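Local coordinates for Lmo2051 protein (Listeria monocytogenes, PDB 3I18) that is the PDZ domain of what is probably a membrane-bound, ATP-dependent serine protease of the Lon-like S16 family, at residues A[45-48]-A[49-52]; A[76-79]-A[80-84]. All coordinates share one frame; numbering follows the deposited sequence.

Interaction 1. Residues A[45-48]-A[49-52]; sequences IDYI and HSKK
Ser50 folds back on Tyr47, and here the contact is tightest: OG of Ser50 gives its hydrogen to Tyr47 O at 2.5 Å, lying in the carbonyl plane on a lone pair. With OG tucked between its own backbone N and carbonyl carbon (chi1 73°), the hydroxyl reaches the same oxygen that Ser50 N approaches from above that plane at 3.0 Å. Tyr47 O is thus gripped twice by one residue. One residue further on, Lys51 N bonds to Ile48 O at 2.9 Å. The Lys51 chain, bent at chi2 (-55°), doubles back to the hydroxyl end of the Tyr47 ring, which it meets obliquely, bringing CE to 3.2 Å from CZ of Tyr47; NZ adds only a weak bond to Tyr47 OH at 3.1 Å, and that hydroxyl also bonds Asp34. The backbone i to i+3 bonds wind up the C-terminal end of helix 41-49 of the PDZ domain, where the chain leaves for the loop before strand 56-63; the last straight helical bond runs from His49 N to Ile45 O. Ile48 points away from the loop, its buried side chain packing on Ile33 of strand 29-33.

The outer side, round His49 and Ile45, is looser. There the exposed His49 lies alongside Ile45, whose CG2 sits over one face of the imidazole in a CH-pi contact, 3.7 Å from the ring centroid and shifted toward the rim near NE2.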
# COMPACT_ATOMS: atom_id res chain seq x y z
N ILE A 45 -6.58 -3.72 1.47
CA ILE A 45 -6.11 -4.99 0.92
C ILE A 45 -7.11 -5.56 -0.08
O ILE A 45 -6.72 -6.01 -1.15
CB ILE A 45 -5.87 -6.02 2.05
CG1 ILE A 45 -4.79 -5.50 3.00
CG2 ILE A 45 -5.45 -7.36 1.45
CD1 ILE A 45 -4.72 -6.25 4.31
N ASP A 46 -8.40 -5.55 0.27
CA ASP A 46 -9.42 -6.06 -0.64
C ASP A 46 -9.31 -5.38 -1.99
O ASP A 46 -9.42 -6.02 -3.03
CB ASP A 46 -10.83 -5.82 -0.10
CG ASP A 46 -11.19 -6.70 1.07
OD1 ASP A 46 -10.67 -7.83 1.15
OD2 ASP A 46 -12.02 -6.27 1.89
N TYR A 47 -9.12 -4.06 -1.97
CA TYR A 47 -9.03 -3.30 -3.20
C TYR A 47 -7.87 -3.76 -4.07
O TYR A 47 -8.04 -3.99 -5.27
CB TYR A 47 -8.89 -1.81 -2.90
CG TYR A 47 -8.85 -0.98 -4.15
CD1 TYR A 47 -7.64 -0.60 -4.72
CD2 TYR A 47 -10.04 -0.63 -4.81
CE1 TYR A 47 -7.60 0.09 -5.93
CE2 TYR A 47 -10.01 0.06 -6.01
CZ TYR A 47 -8.79 0.42 -6.57
OH TYR A 47 -8.76 1.08 -7.77
N ILE A 48 -6.70 -3.92 -3.46
CA ILE A 48 -5.52 -4.37 -4.19
C ILE A 48 -5.80 -5.73 -4.82
O ILE A 48 -5.51 -5.95 -5.99
CB ILE A 48 -4.29 -4.46 -3.25
CG1 ILE A 48 -3.90 -3.06 -2.75
CG2 ILE A 48 -3.12 -5.10 -3.99
CD1 ILE A 48 -2.91 -3.06 -1.60
N HIS A 49 -6.40 -6.63 -4.04
CA HIS A 49 -6.72 -7.97 -4.53
C HIS A 49 -7.73 -7.97 -5.67
O HIS A 49 -7.86 -8.96 -6.39
CB HIS A 49 -7.25 -8.85 -3.40
CG HIS A 49 -6.23 -9.23 -2.38
ND1 HIS A 49 -6.45 -10.20 -1.42
CD2 HIS A 49 -4.97 -8.78 -2.17
CE1 HIS A 49 -5.38 -10.32 -0.67
NE2 HIS A 49 -4.46 -9.48 -1.10
N SER A 50 -8.46 -6.87 -5.85
CA SER A 50 -9.44 -6.79 -6.92
C SER A 50 -8.74 -6.40 -8.22
O SER A 50 -9.36 -6.35 -9.29
CB SER A 50 -10.54 -5.76 -6.59
OG SER A 50 -10.08 -4.42 -6.69
N LYS A 51 -7.45 -6.12 -8.13
CA LYS A 51 -6.68 -5.75 -9.30
C LYS A 51 -5.89 -6.94 -9.84
O LYS A 51 -6.07 -8.07 -9.37
CB LYS A 51 -5.74 -4.59 -8.95
CG LYS A 51 -6.48 -3.38 -8.42
CD LYS A 51 -7.56 -2.94 -9.40
CE LYS A 51 -8.49 -1.90 -8.77
NZ LYS A 51 -9.36 -1.22 -9.79
N LYS A 52 -5.03 -6.69 -10.82
CA LYS A 52 -4.23 -7.75 -11.42
C LYS A 52 -2.76 -7.43 -11.34
O LYS A 52 -2.38 -6.25 -11.30
CB LYS A 52 -4.60 -7.91 -12.90
CG LYS A 52 -6.05 -8.22 -13.18
CD LYS A 52 -6.48 -7.59 -14.50
CE LYS A 52 -5.59 -8.03 -15.66
NZ LYS A 52 -5.98 -7.35 -16.93

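Interaction 2. Residues A[76-79]-A[80-84]; sequences AIDK and KGTPG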
# COMPACT_ATOMS: atom_id res chain seq x y z
N ALA A 76 3.43 -9.93 -7.94
CA ALA A 76 2.80 -11.08 -7.30
C ALA A 76 3.38 -11.17 -5.89
O ALA A 76 4.60 -11.14 -5.72
CB ALA A 76 3.13 -12.35 -8.09
N ILE A 77 2.53 -11.28 -4.87
CA ILE A 77 3.05 -11.37 -3.51
C ILE A 77 3.01 -12.77 -2.91
O ILE A 77 3.42 -12.97 -1.77
CB ILE A 77 2.38 -10.36 -2.52
CG1 ILE A 77 0.86 -10.43 -2.62
CG2 ILE A 77 2.89 -8.95 -2.78
CD1 ILE A 77 0.26 -11.65 -1.93
N ASP A 78 2.51 -13.74 -3.67
CA ASP A 78 2.49 -15.12 -3.19
C ASP A 78 2.49 -16.10 -4.36
O ASP A 78 2.25 -15.72 -5.50
CB ASP A 78 1.30 -15.37 -2.24
CG ASP A 78 -0.04 -15.28 -2.93
OD1 ASP A 78 -1.06 -15.13 -2.22
OD2 ASP A 78 -0.08 -15.36 -4.17
N LYS A 79 2.78 -17.37 -4.07
CA LYS A 79 2.85 -18.38 -5.12
C LYS A 79 1.54 -18.61 -5.86
O LYS A 79 1.52 -19.23 -6.92
CB LYS A 79 3.37 -19.71 -4.53
CG LYS A 79 2.53 -20.28 -3.41
CD LYS A 79 3.13 -21.58 -2.89
CE LYS A 79 2.24 -22.19 -1.84
NZ LYS A 79 0.88 -22.48 -2.38
N LYS A 80 0.44 -18.09 -5.31
CA LYS A 80 -0.87 -18.23 -5.94
C LYS A 80 -1.17 -17.10 -6.91
O LYS A 80 -2.21 -17.10 -7.56
CB LYS A 80 -1.97 -18.32 -4.87
CG LYS A 80 -1.98 -19.63 -4.10
CD LYS A 80 -2.07 -20.81 -5.06
CE LYS A 80 -1.96 -22.14 -4.32
NZ LYS A 80 -1.95 -23.29 -5.26
N GLY A 81 -0.26 -16.13 -7.00
CA GLY A 81 -0.45 -15.02 -7.92
C GLY A 81 -1.23 -13.83 -7.39
O GLY A 81 -1.67 -12.98 -8.17
N THR A 82 -1.41 -13.76 -6.08
CA THR A 82 -2.15 -12.65 -5.47
C THR A 82 -1.41 -11.35 -5.74
O THR A 82 -0.22 -11.26 -5.50
CB THR A 82 -2.28 -12.85 -3.96
OG1 THR A 82 -2.93 -14.10 -3.69
CG2 THR A 82 -3.09 -11.72 -3.35
N PRO A 83 -2.11 -10.32 -6.25
CA PRO A 83 -1.49 -9.02 -6.55
C PRO A 83 -1.15 -8.29 -5.25
O PRO A 83 -1.87 -8.43 -4.27
CB PRO A 83 -2.59 -8.28 -7.33
CG PRO A 83 -3.55 -9.37 -7.76
CD PRO A 83 -3.54 -10.31 -6.59
N GLY A 84 -0.06 -7.53 -5.26
CA GLY A 84 0.33 -6.79 -4.08
C GLY A 84 1.34 -5.70 -4.39
O GLY A 84 1.97 -5.70 -5.44
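The carboxylate of Asp78 holds Thr82 by two bonds across a type I beta turn, Asp78 to Gly81, in the hairpin joining strands 66-76 and 83-89. OD1 of Asp78 receives the Thr82 hydroxyl, OG1, at 2.6 Å, and OD2 receives Thr82 N at 2.8 Å. Both donors come from the syn side, tilted out of the carboxylate plane, the amide more so (34°). A weak third bond, from Lys80 N, also reaches OD2. The side chain can fold over the turn because CG sits between its own backbone N and carbonyl carbon (chi1 67°).

Beneath it, Gly81 N closes the turn on Asp78 O at 3.0 Å, and the glycine takes a positive phi of 88° that lets the chain swing back. One step outward, Ile77 N meets Thr82 O head-on at 2.8 Å, while Ala76 and Pro83 form a non-hydrogen-bonded antiparallel pair whose side chains diverge. At the exposed end Lys79 and Lys80 run side by side, their NZ atoms 4.1 Å apart despite like charge. Ile77 crosses Thr82 obliquely, and its CD1 presses on Thr82 CB at 3.5 Å, closer than ordinary carbon packing.

In the fold
Following the chain from the N terminus, strands 9-14 and 29-33 come first, then helix 41-49, whose C-terminal end is finished by interaction 1 before the chain enters strand 56-63. Strand 66-76 follows, and interaction 2 closes the reversal that leads into strand 83-89. The two local contacts therefore stand in series, neither nested nor crossed, yet they meet in space with centres about 11 Å apart. His49 NE2 packs on Thr82 CG2 at 3.5 Å, Ile48 CG2 on Pro83 O, and Lys51 O approaches Pro83 CG. The helix end is thereby set against the start of the last strand, which itself pairs with strand 66-76 through Gly84 and Thr75.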